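PDB 3UMO: ATP-dependent 6-phosphofructokinase isozyme 2 from Escherichia coli, which phosphorylates fructose 6-phosphate to fructose 1,6-bisphosphate using ATP, with magnesium as cofactor, the first committing step of glycolysis, as a kinase of the PfkB family. Local coordinates for residues G52-A57 with N77-T82; A85-R90 with G110-E115; V184-K189 with V221-G226. All blocks are in the same frame, centred on the assembly; numbering follows the deposited sequence.

Contact 1 (G52-A57 with N77-T82); sequences GGSATA and NVPVAT
Ala57 and Val80 pair as neighbours in a parallel bridge, and this is the tight end of the contact. Ala57 N donates to Pro79 O at 2.9 Å, with an N-H...O angle of 162°. Ala57 O then accepts from Ala81 N, also at 2.9 Å. Val80 sits between these two bonds, and its CA closes to 3.3 Å from Ala57 O. Ala55 O meets Pro79 CG at 3.4 Å. On the face they share, covered in part by helix 63-75, Ala57 and Val80 point the same way. Nearby, Ala55 and Val78 meet helix 40-50, and Val78 and Val80 lie on Leu73 of helix 63-75.

The opposite face is looser and partly open to solvent. Thr56 OG1 lies beside the backbone N (chi1 -61°), 3.6 Å from Pro79 CG. This leaves CG2 anti to that N and 4.2 Å from Ala81 CB. An alanine here lacks OG1 and CG2, and a gap is likely to open beside the Pro79 ring and Ala81. Toward the N-terminal end of 52-57 the packing thins, and exposed Ser54 reaches Pro79 CG with OG only at 4.0 Å. Thr56 turns its backbone bonds the other way, to Ile4 and Thr6 of strand 4-7. Strands 55-61 and 80-84, joined through helix 63-75, form a beta-alpha-beta crossover at the edge of the parallel sheet of this ribokinase-family fold.

Contact 2 (A85-R90 with G110-E115); sequences AKDWTR and GAALNE
Asp87 reaches Ala112 by a direct hydrogen bond. Ala112 N donates to Asp87 OD2 at 2.9 Å and 163°, meeting the oxygen on its anti side. Asp87 CG stands anti to its own backbone N (chi1 -160°), which swings the carboxylate across to the loop before helix 115-125.

Two waters add indirect links. One takes the N-H of Asp87 and donates to Ala112 O. The other accepts from both Arg90 N and Ala111 N.

The charged pairing lies within 85-90. Arg90 NH2 forms a salt bridge with Asp87 OD1 at 2.9 Å, approaching from above the carboxylate plane. The same nitrogen makes a weak bond to Trp88 O and lies 3.2 Å above the centre of the Trp88 ring. Phe35 of the second subunit meets that ring.

Van der Waals packing centres on Ala111. Its CB rests 3.3 Å from Trp88 O, while Arg90 CG lies 3.4 Å from Ala111 N.

Asp87 joins two roles: OD2 holds the neighbouring loop and OD1 steadies the arginine. That partner, Arg90, belongs to the substrate-binding site. With an arginine and a backbone N-H to hold it, the carboxylate is likely to stay ionised.

Contact 3 (V184-K189 with V221-G226); sequences VKPNQK and VVVSLG. With ATP (adenosine-5'-triphosphate), chain E; ATP (adenosine-5'-triphosphate), chain I.
Lys185 and Ser224 turn their polar ends to the same phosphate chain. The lysine bends at its last two torsions (chi3 70°, chi4 56°), which curls NZ back over Ser224. NZ donates to Ser224 OG at 2.9 Å and to O2B of the substrate ATP (chain E) at the same distance. Ser224 OG lies 2.8 Å from O2A of that ATP and also close to O3A. Gly226 N also donates to O2A, at 2.8 Å.

Asn187 points alongside, its CB 3.7 Å from Ser224 OG. ND2 gives a straight bond (172°) to O1B of the same ATP at 3.0 Å, and a weak one to O3G of the inhibitor ATP (chain I). OD1 turns to Glu190 N, so Asn187 is the N-cap of helix 188-195 and binds both nucleotides while starting the helix. The backbones beneath run roughly alike in direction: Val222 N donates to Val184 O nearly along the C=O axis, and Ser224 N donates to Pro186 O. This is a phosphate-binding edge of the ribokinase-family fold, where a short strand-like run leads into a capped helix beside strand 221-224.

Behind the polar end, Val184 and Val221 lie side by side and point the same way, CG1 to CG2 3.7 Å apart. Gln188 crosses Leu225 at about a right angle, its CG 3.5 Å from Leu225 CD2. Pro245 of the third subunit packs on both. A water joins Gln188 OE1 to Leu225 O, and Lys189 NZ weakly reaches O2A of the inhibitor ATP.

The three contacts follow one another along the chain, and none nests in or crosses another. Contact 1 closes a loop that holds helix 63-75, and joins two neighbouring strands at one edge of the parallel sheet. Strand 80-84 leads straight into 85-90, where contact 2 opens. Its loop carries strands 93-97 and 103-107 of the mixed sheet, and brings the chain back at the start of helix 115-125. Contact 3, later, encloses helices 188-195 and 204-214, and ties the other edge strand of the parallel sheet, 183-184, to strand 221-224 of the antiparallel sheet. It lies across the chain's centre from the others, about 25 Å from contact 1 and 29 Å from contact 2, centre to centre.

Contact 1 (G52-A57 with N77-T82)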
# COMPACT_ATOMS: atom_id res chain seq x y z
N GLY A 52 -28.78 -6.90 25.28
CA GLY A 52 -29.76 -7.52 26.15
C GLY A 52 -31.20 -7.41 25.68
O GLY A 52 -32.11 -7.87 26.36
N GLY A 53 -31.40 -6.79 24.52
CA GLY A 53 -32.74 -6.64 23.97
C GLY A 53 -33.02 -7.68 22.90
O GLY A 53 -32.26 -8.63 22.74
N SER A 54 -34.12 -7.50 22.19
CA SER A 54 -34.49 -8.42 21.12
C SER A 54 -35.06 -7.64 19.93
O SER A 54 -35.89 -6.75 20.11
CB SER A 54 -35.51 -9.44 21.61
OG SER A 54 -35.72 -10.46 20.65
N ALA A 55 -34.61 -7.98 18.73
CA ALA A 55 -35.12 -7.35 17.52
C ALA A 55 -35.22 -8.38 16.41
O ALA A 55 -34.31 -9.20 16.23
CB ALA A 55 -34.21 -6.19 17.08
N THR A 56 -36.32 -8.33 15.66
CA THR A 56 -36.53 -9.27 14.56
C THR A 56 -36.00 -8.67 13.26
O THR A 56 -36.43 -7.60 12.84
CB THR A 56 -38.01 -9.63 14.40
OG1 THR A 56 -38.46 -10.26 15.60
CG2 THR A 56 -38.20 -10.58 13.24
N ALA A 57 -35.08 -9.38 12.62
CA ALA A 57 -34.49 -8.92 11.36
C ALA A 57 -35.30 -9.38 10.15
O ALA A 57 -35.42 -10.58 9.90
CB ALA A 57 -33.05 -9.40 11.24
N ASN A 77 -29.31 -16.56 18.04
CA ASN A 77 -30.61 -16.32 18.67
C ASN A 77 -31.23 -14.97 18.30
O ASN A 77 -31.92 -14.36 19.11
CB ASN A 77 -30.52 -16.49 20.19
CG ASN A 77 -30.29 -17.94 20.59
OD1 ASN A 77 -30.93 -18.85 20.06
ND2 ASN A 77 -29.37 -18.15 21.53
N VAL A 78 -30.98 -14.53 17.08
CA VAL A 78 -31.62 -13.34 16.53
C VAL A 78 -32.83 -13.79 15.72
O VAL A 78 -32.68 -14.50 14.72
CB VAL A 78 -30.66 -12.56 15.63
CG1 VAL A 78 -31.37 -11.36 15.00
CG2 VAL A 78 -29.43 -12.12 16.41
N PRO A 79 -34.04 -13.39 16.14
CA PRO A 79 -35.24 -13.77 15.40
C PRO A 79 -35.25 -13.13 14.02
O PRO A 79 -34.80 -11.99 13.87
CB PRO A 79 -36.39 -13.23 16.25
CG PRO A 79 -35.77 -12.15 17.08
CD PRO A 79 -34.36 -12.58 17.33
N VAL A 80 -35.73 -13.85 13.02
CA VAL A 80 -35.80 -13.30 11.67
C VAL A 80 -37.16 -13.49 11.03
O VAL A 80 -37.99 -14.26 11.50
CB VAL A 80 -34.75 -13.92 10.73
CG1 VAL A 80 -33.35 -13.85 11.35
CG2 VAL A 80 -35.12 -15.36 10.38
N ALA A 81 -37.38 -12.76 9.94
CA ALA A 81 -38.55 -12.94 9.11
C ALA A 81 -38.05 -12.69 7.70
O ALA A 81 -37.66 -11.58 7.36
CB ALA A 81 -39.64 -11.94 9.48
N THR A 82 -38.03 -13.74 6.89
CA THR A 82 -37.37 -13.64 5.60
C THR A 82 -38.34 -13.76 4.42
O THR A 82 -39.45 -14.27 4.56
CB THR A 82 -36.24 -14.68 5.46
OG1 THR A 82 -36.79 -16.00 5.57
CG2 THR A 82 -35.18 -14.48 6.54

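Contact 2 (A85-R90 with G110-E115)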
# COMPACT_ATOMS: atom_id res chain seq x y z
N ALA A 85 -35.70 -14.90 -2.10
CA ALA A 85 -35.45 -14.13 -3.32
C ALA A 85 -34.79 -14.99 -4.38
O ALA A 85 -34.08 -15.95 -4.06
CB ALA A 85 -34.61 -12.91 -3.01
N LYS A 86 -35.01 -14.64 -5.65
CA LYS A 86 -34.46 -15.41 -6.77
C LYS A 86 -32.95 -15.27 -6.86
O LYS A 86 -32.25 -16.26 -7.09
CB LYS A 86 -35.12 -14.98 -8.08
CG LYS A 86 -36.61 -15.26 -8.16
CD LYS A 86 -36.88 -16.70 -8.59
CE LYS A 86 -38.37 -17.05 -8.50
NZ LYS A 86 -38.82 -17.26 -7.10
N ASP A 87 -32.45 -14.05 -6.69
CA ASP A 87 -31.01 -13.78 -6.78
C ASP A 87 -30.34 -14.16 -5.46
O ASP A 87 -30.81 -13.79 -4.38
CB ASP A 87 -30.79 -12.30 -7.11
CG ASP A 87 -29.41 -12.03 -7.68
OD1 ASP A 87 -28.70 -12.99 -8.07
OD2 ASP A 87 -29.03 -10.83 -7.76
N TRP A 88 -29.23 -14.90 -5.54
CA TRP A 88 -28.59 -15.43 -4.33
C TRP A 88 -27.94 -14.35 -3.47
O TRP A 88 -27.37 -13.37 -3.98
CB TRP A 88 -27.58 -16.54 -4.68
CG TRP A 88 -26.26 -16.03 -5.20
CD1 TRP A 88 -25.20 -15.57 -4.46
CD2 TRP A 88 -25.85 -15.96 -6.57
NE1 TRP A 88 -24.17 -15.20 -5.30
CE2 TRP A 88 -24.54 -15.43 -6.59
CE3 TRP A 88 -26.47 -16.28 -7.78
CZ2 TRP A 88 -23.84 -15.23 -7.78
CZ3 TRP A 88 -25.77 -16.08 -8.96
CH2 TRP A 88 -24.47 -15.56 -8.95
N THR A 89 -28.01 -14.54 -2.15
CA THR A 89 -27.44 -13.59 -1.19
C THR A 89 -25.95 -13.36 -1.46
O THR A 89 -25.17 -14.31 -1.50
CB THR A 89 -27.65 -14.09 0.26
OG1 THR A 89 -29.06 -14.11 0.55
CG2 THR A 89 -26.94 -13.19 1.27
N ARG A 90 -25.58 -12.09 -1.66
CA ARG A 90 -24.23 -11.72 -2.05
C ARG A 90 -23.26 -11.71 -0.87
O ARG A 90 -23.68 -11.71 0.29
CB ARG A 90 -24.23 -10.34 -2.74
CG ARG A 90 -24.93 -10.32 -4.09
CD ARG A 90 -24.27 -11.28 -5.07
NE ARG A 90 -24.68 -11.03 -6.45
CZ ARG A 90 -25.63 -11.70 -7.09
NH1 ARG A 90 -25.92 -11.40 -8.35
NH2 ARG A 90 -26.30 -12.68 -6.48
N GLY A 110 -25.70 -5.52 -2.70
CA GLY A 110 -26.49 -6.68 -2.31
C GLY A 110 -27.11 -7.33 -3.53
O GLY A 110 -27.06 -6.78 -4.64
N ALA A 111 -27.70 -8.51 -3.33
CA ALA A 111 -28.42 -9.18 -4.41
C ALA A 111 -29.54 -8.30 -4.95
O ALA A 111 -30.06 -7.42 -4.26
CB ALA A 111 -28.99 -10.50 -3.92
N ALA A 112 -29.92 -8.55 -6.19
CA ALA A 112 -31.03 -7.83 -6.81
C ALA A 112 -32.35 -8.22 -6.16
O ALA A 112 -32.50 -9.32 -5.63
CB ALA A 112 -31.07 -8.09 -8.30
N LEU A 113 -33.31 -7.30 -6.19
CA LEU A 113 -34.66 -7.56 -5.70
C LEU A 113 -35.63 -7.23 -6.82
O LEU A 113 -35.56 -6.15 -7.39
CB LEU A 113 -34.98 -6.67 -4.50
CG LEU A 113 -34.65 -7.13 -3.08
CD1 LEU A 113 -35.08 -6.06 -2.08
CD2 LEU A 113 -35.35 -8.45 -2.78
N ASN A 114 -36.52 -8.16 -7.15
CA ASN A 114 -37.55 -7.82 -8.13
C ASN A 114 -38.73 -7.15 -7.45
O ASN A 114 -38.76 -7.04 -6.22
CB ASN A 114 -37.97 -9.03 -8.99
CG ASN A 114 -38.59 -10.16 -8.18
OD1 ASN A 114 -39.31 -9.93 -7.21
ND2 ASN A 114 -38.32 -11.39 -8.59
N GLU A 115 -39.71 -6.71 -8.23
CA GLU A 115 -40.83 -5.98 -7.66
C GLU A 115 -41.70 -6.85 -6.76
O GLU A 115 -42.17 -6.39 -5.73
CB GLU A 115 -41.66 -5.32 -8.77
CG GLU A 115 -40.93 -4.19 -9.48
CD GLU A 115 -41.69 -3.66 -10.68
OE1 GLU A 115 -42.40 -4.46 -11.34
OE2 GLU A 115 -41.59 -2.45 -10.96
O HOH W 1 -34.02 -11.64 -6.64
O HOH W 2 -27.66 -9.97 -0.91

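Contact 3 (V184-K189 with V221-G226)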
# COMPACT_ATOMS: atom_id res chain seq x y z
N VAL A 184 -33.10 9.68 12.57
CA VAL A 184 -32.16 9.38 11.49
C VAL A 184 -30.73 9.55 12.02
O VAL A 184 -30.47 10.47 12.80
CB VAL A 184 -32.43 10.27 10.24
CG1 VAL A 184 -32.23 11.75 10.57
CG2 VAL A 184 -31.55 9.84 9.06
N LYS A 185 -29.83 8.64 11.64
CA LYS A 185 -28.43 8.75 12.05
C LYS A 185 -27.47 8.86 10.87
O LYS A 185 -26.82 7.89 10.48
CB LYS A 185 -27.97 7.59 12.97
CG LYS A 185 -26.56 7.86 13.57
CD LYS A 185 -25.72 6.61 13.86
CE LYS A 185 -25.24 5.92 12.58
NZ LYS A 185 -24.46 6.81 11.67
N PRO A 186 -27.38 10.06 10.29
CA PRO A 186 -26.32 10.21 9.29
C PRO A 186 -24.97 10.37 9.97
O PRO A 186 -24.89 10.97 11.05
CB PRO A 186 -26.69 11.52 8.59
CG PRO A 186 -27.40 12.33 9.65
CD PRO A 186 -28.14 11.31 10.51
N ASN A 187 -23.92 9.85 9.36
CA ASN A 187 -22.58 10.33 9.74
C ASN A 187 -22.32 11.66 9.05
O ASN A 187 -23.23 12.22 8.42
CB ASN A 187 -21.46 9.30 9.47
CG ASN A 187 -21.28 8.99 8.00
OD1 ASN A 187 -21.73 9.72 7.11
ND2 ASN A 187 -20.58 7.89 7.73
N GLN A 188 -21.11 12.18 9.16
CA GLN A 188 -20.83 13.50 8.60
C GLN A 188 -20.94 13.55 7.09
O GLN A 188 -21.51 14.49 6.52
CB GLN A 188 -19.46 14.00 9.05
CG GLN A 188 -19.43 14.32 10.51
CD GLN A 188 -18.02 14.45 11.02
OE1 GLN A 188 -17.41 13.46 11.43
NE2 GLN A 188 -17.48 15.67 10.99
N LYS A 189 -20.40 12.53 6.44
CA LYS A 189 -20.45 12.47 4.98
C LYS A 189 -21.89 12.32 4.50
O LYS A 189 -22.31 12.97 3.55
CB LYS A 189 -19.57 11.34 4.45
CG LYS A 189 -18.10 11.68 4.40
CD LYS A 189 -17.30 10.68 3.57
CE LYS A 189 -15.81 10.90 3.75
NZ LYS A 189 -15.01 9.95 2.94
N VAL A 221 -32.48 13.96 14.96
CA VAL A 221 -31.34 13.74 14.08
C VAL A 221 -30.12 13.56 14.95
O VAL A 221 -29.79 14.42 15.77
CB VAL A 221 -31.12 14.92 13.12
CG1 VAL A 221 -29.81 14.73 12.33
CG2 VAL A 221 -32.30 15.07 12.17
N VAL A 222 -29.46 12.42 14.82
CA VAL A 222 -28.21 12.22 15.52
C VAL A 222 -27.11 12.12 14.49
O VAL A 222 -27.04 11.14 13.75
CB VAL A 222 -28.24 10.97 16.42
CG1 VAL A 222 -26.88 10.75 17.09
CG2 VAL A 222 -29.33 11.12 17.47
N VAL A 223 -26.27 13.15 14.42
CA VAL A 223 -25.14 13.11 13.50
C VAL A 223 -23.97 12.45 14.21
O VAL A 223 -23.44 12.98 15.19
CB VAL A 223 -24.71 14.51 13.05
CG1 VAL A 223 -23.66 14.40 11.95
CG2 VAL A 223 -25.92 15.30 12.57
N SER A 224 -23.57 11.28 13.74
CA SER A 224 -22.45 10.60 14.38
C SER A 224 -21.13 11.11 13.79
O SER A 224 -21.02 11.37 12.58
CB SER A 224 -22.60 9.08 14.31
OG SER A 224 -22.53 8.58 12.98
N LEU A 225 -20.14 11.29 14.66
CA LEU A 225 -18.93 12.03 14.34
C LEU A 225 -17.67 11.20 14.55
O LEU A 225 -16.60 11.74 14.87
CB LEU A 225 -18.87 13.26 15.24
CG LEU A 225 -20.09 14.18 15.22
CD1 LEU A 225 -19.97 15.29 16.25
CD2 LEU A 225 -20.30 14.76 13.83
N GLY A 226 -17.77 9.88 14.38
CA GLY A 226 -16.62 9.01 14.56
C GLY A 226 -16.06 9.16 15.97
O GLY A 226 -16.81 9.08 16.94
PG ATP E . -20.15 2.83 10.22
O1G ATP E . -21.47 2.64 9.56
O2G ATP E . -19.91 1.53 10.99
O3G ATP E . -19.04 3.10 9.27
PB ATP E . -20.74 5.40 10.97
O1B ATP E . -19.78 6.10 9.96
O2B ATP E . -22.22 5.42 10.55
O3B ATP E . -20.25 3.92 11.32
PA ATP E . -19.52 6.70 13.23
O1A ATP E . -18.21 6.53 12.53
O2A ATP E . -19.80 8.14 13.66
O3A ATP E . -20.69 6.17 12.36
O5' ATP E . -19.52 5.71 14.50
C5' ATP E . -20.55 5.79 15.43
C4' ATP E . -20.17 5.92 16.83
O4' ATP E . -19.14 4.96 17.11
C3' ATP E . -19.53 7.21 17.13
O3' ATP E . -20.46 8.20 17.38
C2' ATP E . -18.68 6.90 18.29
O2' ATP E . -19.46 6.76 19.41
C1' ATP E . -18.16 5.56 17.93
N9 ATP E . -16.89 5.65 17.21
C8 ATP E . -16.72 5.58 15.88
N7 ATP E . -15.39 5.72 15.63
C5 ATP E . -14.73 5.87 16.79
C6 ATP E . -13.39 6.03 17.13
N6 ATP E . -12.32 6.08 16.08
N1 ATP E . -13.06 6.16 18.43
C2 ATP E . -14.00 6.12 19.39
N3 ATP E . -15.29 5.96 19.10
C4 ATP E . -15.69 5.83 17.82
PG ATP I . -19.05 5.35 5.61
O1G ATP I . -19.45 5.36 7.05
O2G ATP I . -20.04 4.43 4.88
O3G ATP I . -19.10 6.74 5.03
PB ATP I . -16.42 4.60 6.33
O1B ATP I . -15.38 3.67 5.56
O2B ATP I . -16.69 4.03 7.73
O3B ATP I . -17.70 4.64 5.40
PA ATP I . -14.78 6.70 5.56
O1A ATP I . -14.92 6.19 4.14
O2A ATP I . -14.92 8.23 5.61
O3A ATP I . -15.84 6.05 6.45
O5' ATP I . -13.32 6.29 6.10
C5' ATP I . -13.13 5.71 7.33
C4' ATP I . -11.77 5.31 7.62
O4' ATP I . -11.18 4.82 6.39
C3' ATP I . -10.97 6.49 7.98
O3' ATP I . -10.94 6.66 9.34
C2' ATP I . -9.64 6.21 7.44
O2' ATP I . -8.95 5.48 8.37
C1' ATP I . -9.90 5.37 6.25
N9 ATP I . -9.81 6.12 5.01
C8 ATP I . -10.84 6.72 4.38
N7 ATP I . -10.36 7.31 3.26
C5 ATP I . -9.04 7.08 3.17
C6 ATP I . -8.05 7.43 2.24
N6 ATP I . -8.39 8.25 1.03
N1 ATP I . -6.78 7.03 2.46
C2 ATP I . -6.47 6.30 3.54
N3 ATP I . -7.39 5.94 4.44
C4 ATP I . -8.67 6.31 4.29
O HOH W 3 -18.79 11.01 10.73
O HOH W 4 -15.05 12.72 12.66